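Local structure of LysM domain protein (Mycobacterium smegmatis, 4OIT) at residues D31-L36 / W44-N49. The protein is a bacterial lectin of beta-prism II fold that binds mannose and forms a domain-swapped dimer. Residues are numbered along the deposited sequence; the frame is centred on the assembly and turned at random.
Sequences DGNLVL and WSTGTN
Trp44 and Leu36 form an antiparallel hydrogen-bonded pair, in which Leu36 N donates to Trp44 O at 2.8 Å. Leu36 CB lies at the benzo edge of the indole, in its plane, 4.0 Å from Trp44 CE3; so broad a side chain reaches both this leucine and Leu106 of the second subunit. Ser45 faces Val35 in a non-hydrogen-bonded pair, a place where a small residue leaves room for the Asn33 amide, whose ND2 makes a weak hydrogen bond to Ser45 OG. Beyond Ser45 the strand gives way to a turn, yet Thr46 keeps up the pairing: Thr46 N gives a hydrogen bond of 3.1 Å to Leu34 O, while its hydroxyl stands in for the backbone carbonyl that would accept from Leu34 N in a regular antiparallel pair. Thr46 OG1, set between backbone N and carbonyl carbon (chi1 52°), accepts from Leu34 N at 3.2 Å, and CG2 packs on the Leu34 side chain. The two segments belong to the hairpin of strands 34-38 and 41-45 in one four-stranded antiparallel sheet of the beta-prism II fold, and Leu34 and Thr46 both rest on Leu66 of strand 64-68 in another sheet. Gly47 turns the chain at positive phi, a conformation glycine adopts readily. Thr48 then closes a hydroxyl relay: its OG1 accepts from Thr46 OG1 and donates to Gly32 O at 2.7 Å. Asn33 reaches with its amide into the turn of residues 45-48, and OD1 receives Thr48 N from above the carbonyl plane at 3.2 Å; Asp31 OD1 accepts from Asn33 N in an Asx turn, which probably helps to fix this residue. Gly32 suits its positive phi and lets Thr48 O come close, and Asn49 CA-H points at Asp31 O, 3.4 Å from CA.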
loop_
_atom_site.group_PDB
_atom_site.type_symbol
_atom_site.label_atom_id
_atom_site.label_comp_id
_atom_site.label_asym_id
_atom_site.label_seq_id
_atom_site.Cartn_x
_atom_site.Cartn_y
_atom_site.Cartn_z
ATOM N N ASP B 31 13.338 -7.733 -2.643
ATOM C CA ASP B 31 12.835 -7.672 -4.025
ATOM C C ASP B 31 11.369 -8.118 -4.159
ATOM O O ASP B 31 10.820 -8.120 -5.257
ATOM C CB ASP B 31 13.739 -8.466 -4.984
ATOM C CG ASP B 31 13.698 -9.974 -4.748
ATOM O OD1 ASP B 31 12.975 -10.447 -3.841
ATOM O OD2 ASP B 31 14.404 -10.693 -5.484
ATOM N N GLY B 32 10.753 -8.507 -3.044
ATOM C CA GLY B 32 9.338 -8.874 -3.018
ATOM C C GLY B 32 9.085 -10.369 -3.069
ATOM O O GLY B 32 7.965 -10.818 -2.826
ATOM N N ASN B 33 10.119 -11.145 -3.386
ATOM C CA ASN B 33 9.976 -12.590 -3.515
ATOM C C ASN B 33 10.028 -13.284 -2.157
ATOM O O ASN B 33 10.928 -13.032 -1.355
ATOM C CB ASN B 33 11.059 -13.152 -4.441
ATOM C CG ASN B 33 10.655 -14.466 -5.098
ATOM O OD1 ASN B 33 9.512 -14.922 -4.976
ATOM N ND2 ASN B 33 11.597 -15.078 -5.809
ATOM N N LEU B 34 9.042 -14.139 -1.900
ATOM C CA LEU B 34 9.054 -15.008 -0.731
ATOM C C LEU B 34 9.785 -16.288 -1.115
ATOM O O LEU B 34 9.250 -17.113 -1.851
ATOM C CB LEU B 34 7.629 -15.332 -0.274
ATOM C CG LEU B 34 7.543 -16.252 0.949
ATOM C CD1 LEU B 34 8.024 -15.529 2.201
ATOM C CD2 LEU B 34 6.128 -16.778 1.139
ATOM N N VAL B 35 11.002 -16.452 -0.605
ATOM C CA VAL B 35 11.882 -17.535 -1.041
ATOM C C VAL B 35 12.164 -18.540 0.076
ATOM O O VAL B 35 12.503 -18.161 1.197
ATOM C CB VAL B 35 13.224 -16.985 -1.558
ATOM C CG1 VAL B 35 14.020 -18.088 -2.243
ATOM C CG2 VAL B 35 12.993 -15.822 -2.516
ATOM N N LEU B 36 12.022 -19.821 -0.255
ATOM C CA LEU B 36 12.404 -20.916 0.629
ATOM C C LEU B 36 13.790 -21.422 0.235
ATOM O O LEU B 36 13.978 -21.929 -0.871
ATOM C CB LEU B 36 11.386 -22.058 0.537
ATOM C CG LEU B 36 11.684 -23.331 1.338
ATOM C CD1 LEU B 36 11.697 -23.052 2.834
ATOM C CD2 LEU B 36 10.671 -24.415 1.006
ATOM N N TRP B 44 12.150 -23.221 -3.716
ATOM C CA TRP B 44 10.797 -22.747 -4.000
ATOM C C TRP B 44 10.698 -21.252 -3.740
ATOM O O TRP B 44 11.403 -20.706 -2.887
ATOM C CB TRP B 44 9.764 -23.477 -3.132
ATOM C CG TRP B 44 8.351 -22.997 -3.338
ATOM C CD1 TRP B 44 7.498 -23.372 -4.333
ATOM C CD2 TRP B 44 7.634 -22.059 -2.526
ATOM N NE1 TRP B 44 6.293 -22.726 -4.192
ATOM C CE2 TRP B 44 6.350 -21.913 -3.092
ATOM C CE3 TRP B 44 7.953 -21.326 -1.376
ATOM C CZ2 TRP B 44 5.382 -21.064 -2.546
ATOM C CZ3 TRP B 44 6.989 -20.481 -0.833
ATOM C CH2 TRP B 44 5.720 -20.358 -1.422
ATOM N N SER B 45 9.820 -20.598 -4.491
ATOM C CA SER B 45 9.482 -19.206 -4.238
ATOM C C SER B 45 8.108 -18.901 -4.808
ATOM O O SER B 45 7.593 -19.651 -5.636
ATOM C CB SER B 45 10.535 -18.264 -4.835
ATOM O OG SER B 45 10.443 -18.196 -6.249
ATOM N N THR B 46 7.524 -17.797 -4.353
ATOM C CA THR B 46 6.239 -17.315 -4.869
ATOM C C THR B 46 6.370 -16.630 -6.233
ATOM O O THR B 46 5.362 -16.322 -6.874
ATOM C CB THR B 46 5.597 -16.305 -3.900
ATOM O OG1 THR B 46 6.546 -15.278 -3.584
ATOM C CG2 THR B 46 5.146 -16.998 -2.625
ATOM N N GLY B 47 7.605 -16.370 -6.656
ATOM C CA GLY B 47 7.871 -15.741 -7.946
ATOM C C GLY B 47 7.355 -14.317 -8.022
ATOM O O GLY B 47 6.999 -13.840 -9.095
ATOM N N THR B 48 7.330 -13.639 -6.878
ATOM C CA THR B 48 6.790 -12.280 -6.783
ATOM C C THR B 48 7.891 -11.215 -6.813
ATOM O O THR B 48 7.664 -10.069 -6.424
ATOM C CB THR B 48 5.933 -12.114 -5.511
ATOM O OG1 THR B 48 6.658 -12.598 -4.371
ATOM C CG2 THR B 48 4.634 -12.888 -5.647
ATOM N N ASN B 49 9.079 -11.603 -7.277
ATOM C CA ASN B 49 10.188 -10.664 -7.478
ATOM C C ASN B 49 9.830 -9.532 -8.439
ATOM O O ASN B 49 9.451 -9.779 -9.582
ATOM C CB ASN B 49 11.448 -11.386 -7.978
ATOM C CG ASN B 49 11.165 -12.357 -9.111
ATOM O OD1 ASN B 49 10.279 -13.208 -9.003
ATOM N ND2 ASN B 49 11.926 -12.248 -10.194
#